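Putative short-chain oxidoreductase (PDB 2YUT) binds NADP and is probably an oxidoreductase of the short-chain dehydrogenase/reductase family, built on a Rossmann fold. Local coordinates at residues A[7-12]-A[32-37]. Residues are numbered along the deposited sequence; the frame is centred on the assembly and turned at random.
With NAP (NADP nicotinamide-adenine-dinucleotide phosphate), chain B.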
ATOM      1  N   GLY A   7      -7.350 -17.834  -5.362  1.00 12.46           N
ATOM      2  CA  GLY A   7      -8.228 -17.642  -4.223  1.00 12.09           C
ATOM      3  C   GLY A   7      -9.515 -18.421  -4.475  1.00 14.05           C
ATOM      4  O   GLY A   7     -10.580 -18.108  -3.932  1.00 13.45           O
ATOM      5  N   ALA A   8      -9.401 -19.451  -5.311  1.00 16.75           N
ATOM      6  CA  ALA A   8     -10.530 -20.297  -5.684  1.00 19.57           C
ATOM      7  C   ALA A   8     -11.173 -20.988  -4.484  1.00 18.48           C
ATOM      8  O   ALA A   8     -12.366 -21.287  -4.502  1.00 13.45           O
ATOM      9  CB  ALA A   8     -10.080 -21.336  -6.715  1.00 10.08           C
ATOM     10  N   THR A   9     -10.383 -21.231  -3.444  1.00 16.00           N
ATOM     11  CA  THR A   9     -10.881 -21.888  -2.238  1.00 12.84           C
ATOM     12  C   THR A   9     -11.600 -20.921  -1.298  1.00 16.29           C
ATOM     13  O   THR A   9     -12.098 -21.328  -0.248  1.00 15.74           O
ATOM     14  CB  THR A   9      -9.733 -22.527  -1.448  1.00 21.94           C
ATOM     15  OG1 THR A   9      -8.702 -21.551  -1.260  1.00 15.60           O
ATOM     16  CG2 THR A   9      -9.172 -23.742  -2.185  1.00 12.35           C
ATOM     17  N   GLY A  10     -11.647 -19.643  -1.664  1.00 16.78           N
ATOM     18  CA  GLY A  10     -12.314 -18.666  -0.816  1.00 12.48           C
ATOM     19  C   GLY A  10     -13.792 -18.523  -1.132  1.00 17.79           C
ATOM     20  O   GLY A  10     -14.317 -19.227  -1.995  1.00 15.02           O
ATOM     21  N   GLY A  11     -14.464 -17.606  -0.441  1.00 14.63           N
ATOM     22  CA  GLY A  11     -15.886 -17.399  -0.670  1.00 15.24           C
ATOM     23  C   GLY A  11     -16.204 -16.892  -2.065  1.00 22.70           C
ATOM     24  O   GLY A  11     -17.037 -17.474  -2.765  1.00 13.93           O
ATOM     25  N   LEU A  12     -15.557 -15.800  -2.470  1.00 15.38           N
ATOM     26  CA  LEU A  12     -15.779 -15.234  -3.799  1.00 17.46           C
ATOM     27  C   LEU A  12     -15.227 -16.150  -4.890  1.00 18.98           C
ATOM     28  O   LEU A  12     -15.878 -16.376  -5.912  1.00 16.69           O
ATOM     29  CB  LEU A  12     -15.109 -13.862  -3.931  1.00 20.23           C
ATOM     30  CG  LEU A  12     -15.892 -12.585  -3.602  1.00 32.03           C
ATOM     31  CD1 LEU A  12     -17.133 -12.492  -4.497  1.00 23.54           C
ATOM     32  CD2 LEU A  12     -16.281 -12.584  -2.135  1.00 39.85           C
ATOM     33  N   ALA A  32      -4.984 -27.280  -0.515  1.00 20.48           N
ATOM     34  CA  ALA A  32      -4.997 -28.276  -1.585  1.00 19.77           C
ATOM     35  C   ALA A  32      -6.212 -29.199  -1.608  1.00 18.62           C
ATOM     36  O   ALA A  32      -6.789 -29.447  -2.668  1.00 25.99           O
ATOM     37  CB  ALA A  32      -3.718 -29.107  -1.527  1.00 17.50           C
ATOM     38  N   GLY A  33      -6.590 -29.719  -0.445  1.00 21.29           N
ATOM     39  CA  GLY A  33      -7.735 -30.606  -0.377  1.00 16.37           C
ATOM     40  C   GLY A  33      -8.999 -29.940  -0.890  1.00 20.42           C
ATOM     41  O   GLY A  33      -9.655 -30.445  -1.806  1.00 16.30           O
ATOM     42  N   ALA A  34      -9.340 -28.795  -0.308  1.00 19.01           N
ATOM     43  CA  ALA A  34     -10.537 -28.076  -0.719  1.00 20.29           C
ATOM     44  C   ALA A  34     -10.455 -27.714  -2.199  1.00 25.30           C
ATOM     45  O   ALA A  34     -11.451 -27.797  -2.924  1.00 17.58           O
ATOM     46  CB  ALA A  34     -10.708 -26.813   0.126  1.00 14.55           C
ATOM     47  N   LEU A  35      -9.262 -27.321  -2.640  1.00 18.11           N
ATOM     48  CA  LEU A  35      -9.046 -26.940  -4.031  1.00 19.76           C
ATOM     49  C   LEU A  35      -9.326 -28.085  -5.003  1.00 21.42           C
ATOM     50  O   LEU A  35     -10.034 -27.904  -5.992  1.00 14.56           O
ATOM     51  CB  LEU A  35      -7.608 -26.459  -4.235  1.00 15.77           C
ATOM     52  CG  LEU A  35      -7.262 -26.015  -5.663  1.00 18.72           C
ATOM     53  CD1 LEU A  35      -7.995 -24.726  -5.986  1.00 12.09           C
ATOM     54  CD2 LEU A  35      -5.759 -25.807  -5.798  1.00 14.44           C
ATOM     55  N   ALA A  36      -8.759 -29.256  -4.723  1.00 11.47           N
ATOM     56  CA  ALA A  36      -8.933 -30.419  -5.590  1.00 19.02           C
ATOM     57  C   ALA A  36     -10.389 -30.852  -5.746  1.00 17.69           C
ATOM     58  O   ALA A  36     -10.801 -31.246  -6.836  1.00 18.08           O
ATOM     59  CB  ALA A  36      -8.100 -31.590  -5.075  1.00 15.03           C
ATOM     60  N   GLU A  37     -11.165 -30.776  -4.669  1.00 19.11           N
ATOM     61  CA  GLU A  37     -12.567 -31.179  -4.722  1.00 22.00           C
ATOM     62  C   GLU A  37     -13.418 -30.201  -5.530  1.00 23.98           C
ATOM     63  O   GLU A  37     -14.304 -30.621  -6.285  1.00 18.20           O
ATOM     64  CB  GLU A  37     -13.142 -31.330  -3.304  1.00 23.37           C
ATOM     65  CG  GLU A  37     -14.631 -31.763  -3.269  1.00 43.52           C
ATOM     66  CD  GLU A  37     -14.933 -32.975  -4.161  1.00 51.71           C
ATOM     67  OE1 GLU A  37     -14.298 -34.041  -3.971  1.00 51.28           O
ATOM     68  OE2 GLU A  37     -15.808 -32.866  -5.062  1.00 41.06           O
TER
HETATM   69  PA  NAP B 500     -11.814 -15.555   1.670  1.00 17.20           P
HETATM   70  O1A NAP B 500     -11.046 -15.569   3.084  1.00 15.17           O
HETATM   71  O2A NAP B 500     -13.086 -16.312   1.696  1.00 15.79           O
HETATM   72  O5B NAP B 500     -10.773 -16.159   0.604  1.00 18.56           O
HETATM   73  C5B NAP B 500      -9.434 -15.665   0.545  1.00 15.52           C
HETATM   74  C4B NAP B 500      -8.643 -16.413  -0.527  1.00 20.89           C
HETATM   75  O4B NAP B 500      -7.311 -15.869  -0.561  1.00 20.90           O
HETATM   76  C3B NAP B 500      -8.512 -17.893  -0.155  1.00 20.66           C
HETATM   77  O3B NAP B 500      -8.662 -18.703  -1.324  1.00 24.78           O
HETATM   78  C2B NAP B 500      -7.074 -17.976   0.354  1.00 19.79           C
HETATM   79  O2B NAP B 500      -6.551 -19.280   0.090  1.00 21.54           O
HETATM   80  C1B NAP B 500      -6.433 -17.001  -0.632  1.00 17.35           C
HETATM   81  N9A NAP B 500      -5.069 -16.640  -0.183  1.00 23.60           N
HETATM   82  C8A NAP B 500      -4.767 -15.971   0.927  1.00 19.38           C
HETATM   83  N7A NAP B 500      -3.445 -15.854   1.029  1.00 21.90           N
HETATM   84  C5A NAP B 500      -2.901 -16.453  -0.025  1.00 15.59           C
HETATM   85  C6A NAP B 500      -1.595 -16.672  -0.446  1.00 24.31           C
HETATM   86  N6A NAP B 500      -0.571 -16.217   0.272  1.00 15.51           N
HETATM   87  N1A NAP B 500      -1.386 -17.350  -1.583  1.00 20.22           N
HETATM   88  C2A NAP B 500      -2.398 -17.807  -2.300  1.00 22.83           C
HETATM   89  N3A NAP B 500      -3.652 -17.620  -1.930  1.00 12.63           N
HETATM   90  C4A NAP B 500      -3.935 -16.953  -0.803  1.00 20.19           C
HETATM   91  O3  NAP B 500     -11.990 -13.996   1.302  1.00 16.51           O
HETATM   92  PN  NAP B 500     -13.051 -13.466   0.212  1.00 19.25           P
HETATM   93  O1N NAP B 500     -14.209 -12.866   0.913  1.00 18.87           O
HETATM   94  O2N NAP B 500     -13.304 -14.513  -0.802  1.00 19.76           O
HETATM   95  O5D NAP B 500     -12.261 -12.250  -0.491  1.00 18.99           O
HETATM   96  C5D NAP B 500     -11.760 -12.375  -1.825  1.00 18.84           C
HETATM   97  C4D NAP B 500     -11.183 -11.048  -2.326  1.00 15.42           C
HETATM   98  O4D NAP B 500     -12.241 -10.073  -2.246  1.00 17.45           O
HETATM   99  C3D NAP B 500     -10.075 -10.550  -1.394  1.00 17.59           C
HETATM  100  O3D NAP B 500      -9.175  -9.680  -2.085  1.00 19.98           O
HETATM  101  C2D NAP B 500     -10.883  -9.759  -0.369  1.00 18.43           C
HETATM  102  O2D NAP B 500     -10.071  -8.791   0.301  1.00 18.66           O
HETATM  103  C1D NAP B 500     -11.823  -9.041  -1.335  1.00 15.66           C
HETATM  104  N1N NAP B 500     -12.964  -8.387  -0.657  1.00 18.11           N
HETATM  105  C2N NAP B 500     -13.788  -9.125   0.202  1.00 16.99           C
HETATM  106  C3N NAP B 500     -14.856  -8.503   0.839  1.00 20.84           C
HETATM  107  C7N NAP B 500     -15.763  -9.309   1.772  1.00 26.68           C
HETATM  108  O7N NAP B 500     -16.596  -8.751   2.484  1.00 22.87           O
HETATM  109  N7N NAP B 500     -15.563 -10.624   1.750  1.00 13.22           N
HETATM  110  C4N NAP B 500     -15.104  -7.152   0.625  1.00 25.48           C
HETATM  111  C5N NAP B 500     -14.289  -6.415  -0.228  1.00 28.51           C
HETATM  112  C6N NAP B 500     -13.220  -7.026  -0.871  1.00 23.26           C
HETATM  113  P2B NAP B 500      -6.655 -20.475   1.165  1.00 34.07           P
HETATM  114  O1X NAP B 500      -8.096 -20.366   1.875  1.00 30.57           O
HETATM  115  O2X NAP B 500      -6.677 -21.824   0.284  1.00 29.87           O
HETATM  116  O3X NAP B 500      -5.542 -20.455   2.141  1.00 35.27           O
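Thr9 sets its methyl CG2 against the first turn of helix 32-42, 3.6 Å from Leu35 N and 4.1 Å from Ala34 CB. It belongs to the glycine-rich loop of the Rossmann fold, where Gly7 and Gly11 are the first two glycines of the short-chain dehydrogenase TGxxxGxG motif. Thr9 CG2 also lies 3.7 Å from Leu35 CB; with no hydrogen bond between 7-12 and 32-37, the contact is van der Waals packing. With chi1 at -179°, Leu35 extends away from its backbone N, and its CD1 branch ends 4.0 Å from Ala8 CB; both residues also pack on Leu27 of strand 24-28. The other branch of Thr9 serves the cofactor: chi1 of 51° tucks OG1 between the N and C bonds of its CA, where it accepts from ribose O3B of NADP and donates to O2X of the 2'-phosphate at 2.6 Å. A valine here would keep the methyl but would probably leave the ribose hydroxyl and phosphate oxygen without this shared partner. A type I turn from Gly7 to Gly10 shapes the loop, closed by Gly10 N to Gly7 O. After N-cap Gly10, helix 11-19 begins at the pyrophosphate, Gly11 N donating to NADP O2A at 2.9 Å and 170°.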